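Local structure of ORF10 (Moritella marina, 6RIW) at residues T497-P502 / G527-Q532; P710-G715 / Q738-E743; P502-K507 / T909-G914. The protein probably extends acyl chains in polyunsaturated fatty acid synthesis, this piece being its ketosynthase–chain length factor didomain. One frame throughout, in Å; residues are numbered along the deposited sequence.

Contact 1. Residues T497-P502 / G527-Q532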
loop_
_atom_site.group_PDB
_atom_site.type_symbol
_atom_site.label_atom_id
_atom_site.label_comp_id
_atom_site.label_asym_id
_atom_site.label_seq_id
_atom_site.Cartn_x
_atom_site.Cartn_y
_atom_site.Cartn_z
ATOM N N THR A 497 -8.282 -4.768 -27.314
ATOM C CA THR A 497 -9.130 -3.668 -26.881
ATOM C C THR A 497 -8.472 -2.306 -27.107
ATOM O O THR A 497 -8.807 -1.343 -26.408
ATOM C CB THR A 497 -9.465 -3.830 -25.405
ATOM O OG1 THR A 497 -8.242 -4.062 -24.706
ATOM C CG2 THR A 497 -10.391 -5.034 -25.207
ATOM N N PHE A 498 -7.531 -2.210 -28.042
ATOM C CA PHE A 498 -6.772 -0.971 -28.202
ATOM C C PHE A 498 -7.619 0.099 -28.879
ATOM O O PHE A 498 -8.317 -0.171 -29.863
ATOM C CB PHE A 498 -5.494 -1.236 -28.982
ATOM C CG PHE A 498 -4.575 -2.216 -28.291
ATOM C CD1 PHE A 498 -4.541 -2.291 -26.916
ATOM C CD2 PHE A 498 -3.770 -3.067 -29.014
ATOM C CE1 PHE A 498 -3.702 -3.188 -26.267
ATOM C CE2 PHE A 498 -2.946 -3.968 -28.377
ATOM C CZ PHE A 498 -2.908 -4.026 -27.004
ATOM N N ARG A 499 -7.595 1.307 -28.320
ATOM C CA ARG A 499 -8.455 2.393 -28.792
ATOM C C ARG A 499 -7.737 3.711 -28.545
ATOM O O ARG A 499 -6.738 3.773 -27.821
ATOM C CB ARG A 499 -9.813 2.394 -28.083
ATOM C CG ARG A 499 -9.682 2.434 -26.527
ATOM C CD ARG A 499 -10.930 3.001 -25.840
ATOM N NE ARG A 499 -11.171 4.390 -26.223
ATOM C CZ ARG A 499 -12.327 5.021 -26.008
ATOM N NH1 ARG A 499 -13.332 4.382 -25.419
ATOM N NH2 ARG A 499 -12.477 6.286 -26.369
ATOM N N GLU A 500 -8.261 4.782 -29.135
ATOM C CA GLU A 500 -7.659 6.070 -28.822
ATOM C C GLU A 500 -8.090 6.536 -27.432
ATOM O O GLU A 500 -9.067 6.056 -26.849
ATOM C CB GLU A 500 -8.028 7.107 -29.888
ATOM C CG GLU A 500 -7.632 6.681 -31.294
ATOM C CD GLU A 500 -6.128 6.678 -31.578
ATOM O OE1 GLU A 500 -5.317 7.219 -30.777
ATOM O OE2 GLU A 500 -5.750 6.104 -32.628
ATOM N N LEU A 501 -7.337 7.488 -26.903
ATOM C CA LEU A 501 -7.577 7.985 -25.552
ATOM C C LEU A 501 -8.994 8.539 -25.404
ATOM O O LEU A 501 -9.390 9.400 -26.187
ATOM C CB LEU A 501 -6.557 9.085 -25.245
ATOM C CG LEU A 501 -6.704 9.709 -23.848
ATOM C CD1 LEU A 501 -6.081 8.804 -22.821
ATOM C CD2 LEU A 501 -6.020 11.088 -23.812
ATOM N N PRO A 502 -9.778 8.084 -24.421
ATOM C CA PRO A 502 -11.103 8.683 -24.202
ATOM C C PRO A 502 -10.963 10.161 -23.879
ATOM O O PRO A 502 -9.998 10.584 -23.244
ATOM C CB PRO A 502 -11.665 7.902 -23.005
ATOM C CG PRO A 502 -10.899 6.587 -23.033
ATOM C CD PRO A 502 -9.526 6.926 -23.549
ATOM N N GLY A 527 -4.290 2.640 -26.848
ATOM C CA GLY A 527 -4.131 1.597 -25.844
ATOM C C GLY A 527 -5.450 1.090 -25.308
ATOM O O GLY A 527 -6.534 1.501 -25.732
ATOM N N SER A 528 -5.357 0.174 -24.350
ATOM C CA SER A 528 -6.569 -0.446 -23.807
ATOM C C SER A 528 -7.069 0.372 -22.610
ATOM O O SER A 528 -6.918 0.020 -21.439
ATOM C CB SER A 528 -6.297 -1.902 -23.454
ATOM O OG SER A 528 -7.445 -2.535 -22.925
ATOM N N TYR A 529 -7.663 1.517 -22.931
ATOM C CA TYR A 529 -8.162 2.411 -21.903
ATOM C C TYR A 529 -9.548 1.975 -21.470
ATOM O O TYR A 529 -10.333 1.432 -22.264
ATOM C CB TYR A 529 -8.250 3.855 -22.404
ATOM C CG TYR A 529 -6.941 4.474 -22.801
ATOM C CD1 TYR A 529 -6.069 4.975 -21.836
ATOM C CD2 TYR A 529 -6.550 4.548 -24.149
ATOM C CE1 TYR A 529 -4.860 5.554 -22.190
ATOM C CE2 TYR A 529 -5.333 5.116 -24.501
ATOM C CZ TYR A 529 -4.503 5.633 -23.516
ATOM O OH TYR A 529 -3.294 6.204 -23.879
ATOM N N VAL A 530 -9.864 2.272 -20.214
ATOM C CA VAL A 530 -11.218 2.145 -19.689
ATOM C C VAL A 530 -11.854 3.535 -19.725
ATOM O O VAL A 530 -11.405 4.448 -19.024
ATOM C CB VAL A 530 -11.221 1.562 -18.269
ATOM C CG1 VAL A 530 -12.639 1.597 -17.681
ATOM C CG2 VAL A 530 -10.688 0.137 -18.273
ATOM N N GLU A 531 -12.910 3.715 -20.533
ATOM C CA GLU A 531 -13.518 5.041 -20.597
ATOM C C GLU A 531 -14.430 5.298 -19.402
ATOM O O GLU A 531 -14.457 6.410 -18.863
ATOM C CB GLU A 531 -14.294 5.217 -21.916
ATOM C CG GLU A 531 -15.170 6.497 -21.932
ATOM C CD GLU A 531 -15.595 6.940 -23.337
ATOM O OE1 GLU A 531 -15.538 6.118 -24.283
ATOM O OE2 GLU A 531 -15.998 8.119 -23.484
ATOM N N GLN A 532 -15.166 4.282 -18.961
ATOM C CA GLN A 532 -16.177 4.448 -17.924
ATOM C C GLN A 532 -16.560 3.079 -17.379
ATOM O O GLN A 532 -16.304 2.048 -17.999
ATOM C CB GLN A 532 -17.413 5.174 -18.474
ATOM C CG GLN A 532 -18.073 4.441 -19.626
ATOM C CD GLN A 532 -19.070 5.326 -20.377
ATOM O OE1 GLN A 532 -18.780 6.480 -20.696
ATOM N NE2 GLN A 532 -20.248 4.790 -20.640
HETATM O O HOH W 1 -10.385 -0.455 -24.503
HETATM O O HOH W 2 -15.251 7.067 -26.681
#
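E531 OE1 is gripped from two quarters: R499 NH1 donates to it at 3.0 Å in a salt bridge, and water 2 donates to it while accepting from R499 NH2. The arginine nitrogen arrives from above the carboxylate plane, and guanidinium and carboxylate stand 77° apart, which makes this a one-point bridge completed by water, not a flat two-pronged pair. The guanidinium is fixed twice more. R499 NE donates to E500 O at 2.8 Å, nearly along the C=O axis, and P502 CG sits 3.6 Å above the R499 guanidinium plane, over its centre. The arginine gets there with CG wedged between its own N and carbonyl carbon (chi1 55°) and a bend at chi3. Its backbone makes a single antiparallel hydrogen-bonded bridge with G527: R499 N reaches G527 O at 2.8 Å, and G527 N reaches R499 O at 2.9 Å. G527 O also takes a weak bond from Y529 N, closing an inverse gamma turn centred on S528. T497 OG1 and S528 OG hydrogen-bond at 2.5 Å, a doubtfully short distance, and water 1 donates to both T497 O and Y529 O. Packing gathers on Y529. L501 CD1 makes a CH-pi contact over one ring face, R499 O lies in plane at the ring edge, and P502 CD touches Y529 CB at 3.5 Å; beyond the two segments, Y529 OH bonds P525 O. In this second ketosynthase-like half, probably the chain length factor, the contact pins the loop after helix 484-492 to strand 527-528, itself bonded to V741 of strand 741-752. R499 thus joins the segments twice, by backbone at G527 and by side chain at E531, where one direct bond and a water share OE1.

Contact 2. Residues P710-G715 / Q738-E743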
loop_
_atom_site.group_PDB
_atom_site.type_symbol
_atom_site.label_atom_id
_atom_site.label_comp_id
_atom_site.label_asym_id
_atom_site.label_seq_id
_atom_site.Cartn_x
_atom_site.Cartn_y
_atom_site.Cartn_z
ATOM N N PRO A 710 10.469 3.062 -23.956
ATOM C CA PRO A 710 9.522 3.744 -24.852
ATOM C C PRO A 710 8.184 3.024 -24.972
ATOM O O PRO A 710 8.127 1.795 -25.097
ATOM C CB PRO A 710 10.257 3.755 -26.208
ATOM C CG PRO A 710 11.253 2.631 -26.110
ATOM C CD PRO A 710 11.633 2.515 -24.659
ATOM N N VAL A 711 7.100 3.825 -24.963
ATOM C CA VAL A 711 5.733 3.348 -25.147
ATOM C C VAL A 711 5.456 3.178 -26.635
ATOM O O VAL A 711 6.085 3.822 -27.485
ATOM C CB VAL A 711 4.733 4.325 -24.491
ATOM C CG1 VAL A 711 4.646 5.657 -25.251
ATOM C CG2 VAL A 711 3.336 3.692 -24.336
ATOM N N ASN A 712 4.524 2.293 -26.958
ATOM C CA ASN A 712 4.058 2.085 -28.333
ATOM C C ASN A 712 2.934 3.082 -28.603
ATOM O O ASN A 712 1.804 2.903 -28.148
ATOM C CB ASN A 712 3.594 0.638 -28.505
ATOM C CG ASN A 712 3.271 0.282 -29.965
ATOM O OD1 ASN A 712 2.867 1.136 -30.747
ATOM N ND2 ASN A 712 3.439 -0.993 -30.321
ATOM N N GLU A 713 3.242 4.159 -29.335
ATOM C CA GLU A 713 2.234 5.196 -29.537
ATOM C C GLU A 713 1.104 4.720 -30.442
ATOM O O GLU A 713 -0.024 5.206 -30.336
ATOM C CB GLU A 713 2.886 6.444 -30.129
ATOM C CG GLU A 713 3.033 7.561 -29.151
ATOM C CD GLU A 713 3.877 8.690 -29.714
ATOM O OE1 GLU A 713 5.117 8.551 -29.740
ATOM O OE2 GLU A 713 3.292 9.707 -30.133
ATOM N N LYS A 714 1.381 3.767 -31.326
ATOM C CA LYS A 714 0.379 3.337 -32.291
ATOM C C LYS A 714 -0.507 2.223 -31.764
ATOM O O LYS A 714 -1.554 1.944 -32.365
ATOM C CB LYS A 714 1.073 2.903 -33.592
ATOM C CG LYS A 714 1.514 4.080 -34.459
ATOM C CD LYS A 714 0.631 5.322 -34.219
ATOM C CE LYS A 714 1.109 6.565 -34.970
ATOM N NZ LYS A 714 -0.039 7.402 -35.478
ATOM N N GLY A 715 -0.142 1.623 -30.635
ATOM C CA GLY A 715 -0.897 0.551 -30.022
ATOM C C GLY A 715 -1.090 -0.613 -30.963
ATOM O O GLY A 715 -2.212 -1.090 -31.130
ATOM N N GLN A 738 8.683 -1.907 -27.556
ATOM C CA GLN A 738 7.930 -0.857 -26.876
ATOM C C GLN A 738 6.806 -1.506 -26.084
ATOM O O GLN A 738 6.291 -2.560 -26.480
ATOM C CB GLN A 738 7.337 0.163 -27.881
ATOM C CG GLN A 738 8.405 0.884 -28.691
ATOM C CD GLN A 738 7.841 1.779 -29.769
ATOM O OE1 GLN A 738 6.737 1.555 -30.284
ATOM N NE2 GLN A 738 8.608 2.798 -30.131
ATOM N N TRP A 739 6.406 -0.867 -24.979
ATOM C CA TRP A 739 5.331 -1.407 -24.146
ATOM C C TRP A 739 3.974 -0.835 -24.568
ATOM O O TRP A 739 3.875 0.265 -25.127
ATOM C CB TRP A 739 5.584 -1.151 -22.650
ATOM C CG TRP A 739 5.716 0.302 -22.248
ATOM C CD1 TRP A 739 6.851 1.070 -22.302
ATOM C CD2 TRP A 739 4.682 1.145 -21.711
ATOM N NE1 TRP A 739 6.584 2.344 -21.839
ATOM C CE2 TRP A 739 5.262 2.418 -21.473
ATOM C CE3 TRP A 739 3.326 0.948 -21.408
ATOM C CZ2 TRP A 739 4.530 3.489 -20.967
ATOM C CZ3 TRP A 739 2.602 2.001 -20.887
ATOM C CH2 TRP A 739 3.214 3.265 -20.662
ATOM N N LEU A 740 2.921 -1.615 -24.326
ATOM C CA LEU A 740 1.569 -1.243 -24.734
ATOM C C LEU A 740 0.737 -0.756 -23.552
ATOM O O LEU A 740 0.749 -1.364 -22.470
ATOM C CB LEU A 740 0.870 -2.444 -25.389
ATOM C CG LEU A 740 1.465 -2.926 -26.708
ATOM C CD1 LEU A 740 1.106 -4.416 -26.917
ATOM C CD2 LEU A 740 0.900 -2.042 -27.824
ATOM N N VAL A 741 -0.005 0.332 -23.766
ATOM C CA VAL A 741 -0.833 0.906 -22.700
ATOM C C VAL A 741 -2.067 0.035 -22.477
ATOM O O VAL A 741 -2.738 -0.386 -23.433
ATOM C CB VAL A 741 -1.241 2.348 -23.060
ATOM C CG1 VAL A 741 -2.293 2.858 -22.099
ATOM C CG2 VAL A 741 -0.013 3.295 -23.063
ATOM N N GLY A 742 -2.368 -0.252 -21.210
ATOM C CA GLY A 742 -3.612 -0.921 -20.865
ATOM C C GLY A 742 -3.959 -0.628 -19.430
ATOM O O GLY A 742 -3.113 -0.166 -18.659
ATOM N N GLU A 743 -5.217 -0.889 -19.068
ATOM C CA GLU A 743 -5.602 -0.710 -17.671
ATOM C C GLU A 743 -6.828 -1.557 -17.358
ATOM O O GLU A 743 -7.508 -2.060 -18.263
ATOM C CB GLU A 743 -5.872 0.771 -17.341
ATOM C CG GLU A 743 -7.064 1.373 -18.084
ATOM C CD GLU A 743 -7.208 2.881 -17.824
ATOM O OE1 GLU A 743 -6.531 3.393 -16.906
ATOM O OE2 GLU A 743 -7.995 3.566 -18.534
HETATM O O HOH W 3 0.112 1.550 -26.475
HETATM O O HOH W 4 4.707 -2.997 -28.841
#
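N712 N donates to W739 O at 2.8 Å, and W739 N returns a longer bond of 3.2 Å to P710 O; the pair brackets V711 and bridges the two backbones once. Two waters extend the link: water 3 donates to N712 O and accepts from V741 N, and water 4 joins N712 ND2 to Q738 O. The N712 amide is further anchored outside the segments, ND2 to S716 O, while OD1 takes weak bonds from K714 N and G715 N. With CG anti to N (chi1 -172°), this amide lies alongside L740, whose CD2 comes 3.7 Å from N712 ND2. In the packing, V711 CG2 stands over the six-membered ring of W739, 3.5 Å from its centroid in a CH-pi contact, and meets V741 CG2 at 3.6 Å. W739 NE1 bonds G709 O, and F807 stacks on the indole. A serine in place of W739 would probably leave V711 without its aromatic floor and G709 O without its indole donor. The loop is thus moored at the head of strand 741-752 by paired backbone bonds, waters and one buried indole.

Contact 3. Residues P502-K507 / T909-G914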
loop_
_atom_site.group_PDB
_atom_site.type_symbol
_atom_site.label_atom_id
_atom_site.label_comp_id
_atom_site.label_asym_id
_atom_site.label_seq_id
_atom_site.Cartn_x
_atom_site.Cartn_y
_atom_site.Cartn_z
ATOM N N PRO A 502 -9.778 8.084 -24.421
ATOM C CA PRO A 502 -11.103 8.683 -24.202
ATOM C C PRO A 502 -10.963 10.161 -23.879
ATOM O O PRO A 502 -9.998 10.584 -23.244
ATOM C CB PRO A 502 -11.665 7.902 -23.005
ATOM C CG PRO A 502 -10.899 6.587 -23.033
ATOM C CD PRO A 502 -9.526 6.926 -23.549
ATOM N N GLU A 503 -11.957 10.948 -24.320
ATOM C CA GLU A 503 -11.823 12.405 -24.286
ATOM C C GLU A 503 -11.490 12.964 -22.907
ATOM O O GLU A 503 -10.728 13.934 -22.820
ATOM C CB GLU A 503 -13.104 13.068 -24.825
ATOM C CG GLU A 503 -13.115 12.995 -26.325
ATOM C CD GLU A 503 -13.840 14.163 -27.003
ATOM O OE1 GLU A 503 -14.696 14.813 -26.341
ATOM O OE2 GLU A 503 -13.542 14.395 -28.207
ATOM N N GLN A 504 -12.042 12.406 -21.830
ATOM C CA GLN A 504 -11.796 12.947 -20.497
ATOM C C GLN A 504 -10.730 12.188 -19.712
ATOM O O GLN A 504 -10.440 12.553 -18.567
ATOM C CB GLN A 504 -13.092 12.942 -19.690
ATOM C CG GLN A 504 -14.135 13.932 -20.196
ATOM C CD GLN A 504 -15.438 13.722 -19.466
ATOM O OE1 GLN A 504 -15.471 13.760 -18.239
ATOM N NE2 GLN A 504 -16.517 13.475 -20.210
ATOM N N ARG A 505 -10.142 11.154 -20.293
ATOM C CA ARG A 505 -9.292 10.255 -19.516
ATOM C C ARG A 505 -8.052 10.962 -18.953
ATOM O O ARG A 505 -7.599 10.625 -17.855
ATOM C CB ARG A 505 -8.878 9.066 -20.385
ATOM C CG ARG A 505 -8.017 8.000 -19.646
ATOM C CD ARG A 505 -8.881 7.181 -18.671
ATOM N NE ARG A 505 -8.069 6.355 -17.767
ATOM C CZ ARG A 505 -7.561 6.812 -16.622
ATOM N NH1 ARG A 505 -7.742 8.089 -16.252
ATOM N NH2 ARG A 505 -6.865 5.993 -15.828
ATOM N N TRP A 506 -7.455 11.895 -19.700
ATOM C CA TRP A 506 -6.332 12.694 -19.182
ATOM C C TRP A 506 -6.744 14.120 -18.808
ATOM O O TRP A 506 -5.890 15.013 -18.710
ATOM C CB TRP A 506 -5.182 12.743 -20.191
ATOM C CG TRP A 506 -4.437 11.444 -20.368
ATOM C CD1 TRP A 506 -4.724 10.232 -19.789
ATOM C CD2 TRP A 506 -3.288 11.236 -21.196
ATOM N NE1 TRP A 506 -3.797 9.277 -20.210
ATOM C CE2 TRP A 506 -2.919 9.877 -21.080
ATOM C CE3 TRP A 506 -2.519 12.082 -22.017
ATOM C CZ2 TRP A 506 -1.813 9.338 -21.756
ATOM C CZ3 TRP A 506 -1.416 11.547 -22.687
ATOM C CH2 TRP A 506 -1.079 10.184 -22.563
ATOM N N LYS A 507 -8.032 14.352 -18.567
ATOM C CA LYS A 507 -8.523 15.697 -18.258
ATOM C C LYS A 507 -8.089 16.692 -19.328
ATOM O O LYS A 507 -7.855 17.879 -19.044
ATOM C CB LYS A 507 -8.059 16.149 -16.859
ATOM C CG LYS A 507 -8.697 15.377 -15.730
ATOM C CD LYS A 507 -8.286 15.904 -14.333
ATOM C CE LYS A 507 -9.181 15.257 -13.273
ATOM N NZ LYS A 507 -9.086 15.867 -11.901
ATOM N N THR A 909 -23.258 5.641 -14.306
ATOM C CA THR A 909 -22.045 5.626 -15.119
ATOM C C THR A 909 -21.030 6.596 -14.526
ATOM O O THR A 909 -21.366 7.742 -14.226
ATOM C CB THR A 909 -22.357 6.005 -16.565
ATOM O OG1 THR A 909 -23.170 4.988 -17.154
ATOM C CG2 THR A 909 -21.069 6.149 -17.376
ATOM N N ILE A 910 -19.803 6.129 -14.327
ATOM C CA ILE A 910 -18.727 6.964 -13.808
ATOM C C ILE A 910 -17.598 6.943 -14.825
ATOM O O ILE A 910 -17.129 5.864 -15.212
ATOM C CB ILE A 910 -18.249 6.482 -12.435
ATOM C CG1 ILE A 910 -19.385 6.645 -11.423
ATOM C CG2 ILE A 910 -17.016 7.259 -11.995
ATOM C CD1 ILE A 910 -19.321 5.677 -10.282
ATOM N N LYS A 911 -17.191 8.126 -15.282
ATOM C CA LYS A 911 -16.123 8.251 -16.263
ATOM C C LYS A 911 -14.783 8.366 -15.555
ATOM O O LYS A 911 -14.673 9.011 -14.510
ATOM C CB LYS A 911 -16.345 9.470 -17.164
ATOM C CG LYS A 911 -17.429 9.246 -18.216
ATOM C CD LYS A 911 -17.670 10.486 -19.061
ATOM C CE LYS A 911 -18.670 10.208 -20.184
ATOM N NZ LYS A 911 -18.125 9.235 -21.181
ATOM N N LEU A 912 -13.770 7.717 -16.121
ATOM C CA LEU A 912 -12.411 7.869 -15.616
ATOM C C LEU A 912 -11.839 9.205 -16.101
ATOM O O LEU A 912 -12.289 9.773 -17.098
ATOM C CB LEU A 912 -11.540 6.698 -16.077
ATOM C CG LEU A 912 -11.668 5.444 -15.202
ATOM C CD1 LEU A 912 -13.018 4.787 -15.404
ATOM C CD2 LEU A 912 -10.553 4.460 -15.553
ATOM N N GLY A 913 -10.842 9.709 -15.384
ATOM C CA GLY A 913 -10.372 11.049 -15.643
ATOM C C GLY A 913 -11.305 12.030 -14.970
ATOM O O GLY A 913 -11.736 11.818 -13.832
ATOM N N GLY A 914 -11.639 13.108 -15.660
ATOM C CA GLY A 914 -12.552 14.074 -15.088
ATOM C C GLY A 914 -12.609 15.321 -15.942
ATOM O O GLY A 914 -12.236 15.306 -17.115
HETATM O O HOH W 5 -14.472 12.046 -16.867
#
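Q504 O marks the tight centre of the contact, where the type I turn Q504-K507 presses on the glycine pair after strand 907-911. It accepts from K507 N at 3.0 Å within the turn and from G914 N at 3.2 Å across the contact, the two donors reaching it from opposite faces of the carbonyl plane. G913 CA adds a CH···O contact to the same oxygen at 3.3 Å. A side chain on G913 would run into Q504 O and R505 CA, and the residue's backbone angles also suit glycine. Beside this, the buried R505 and L912 run side by side: R505 CD meets L912 CB at 3.7 Å, and L912 CD2 sits 3.6 Å above the R505 guanidinium plane, offset toward its rim. With CG anti to N (chi1 -177°), the arginine bends at chi2 (73°), which lays it along L912. Its charge turns to E743 and E587. K507 CG packs against G914 N at 3.7 Å, and its NZ goes on to V628 O and Q590. The looser side is that of Q504 and K911, whose side chains cross at about a right angle, Q504 NE2 lying 3.4 Å from K911 CD; water 5 lies between L912 O and Q504 OE1, doubtfully close to OE1. K911 NZ bonds Q532 instead. The shared carbonyl thus ties the turn to segment 909-914 where G913 has no CB to hold it off, whereas the glutamine end meets K911 by packing, with a water nearby.

How the contacts relate
From the N terminus, contact 1 closes first, returning the loop after helix 484-492 to strand 527-528 around helix 513-519. Contact 2 opens only later, closing a partly unmodelled loop between helix 699-706 and strand 741-752. Contact 3 starts at P502, which it shares with contact 1, and reaches across some 400 residues to the end of strand 907-911; it therefore crosses contact 1 and encloses contact 2. Strands 527-528 and 741-752 are sheet neighbours, joining contacts 1 and 2 through S528 and V741. A backbone bond between E531 and L912 joins contacts 1 and 3, where strand 907-911 runs beside 532-536; the R505–E743 salt bridge joins contacts 2 and 3.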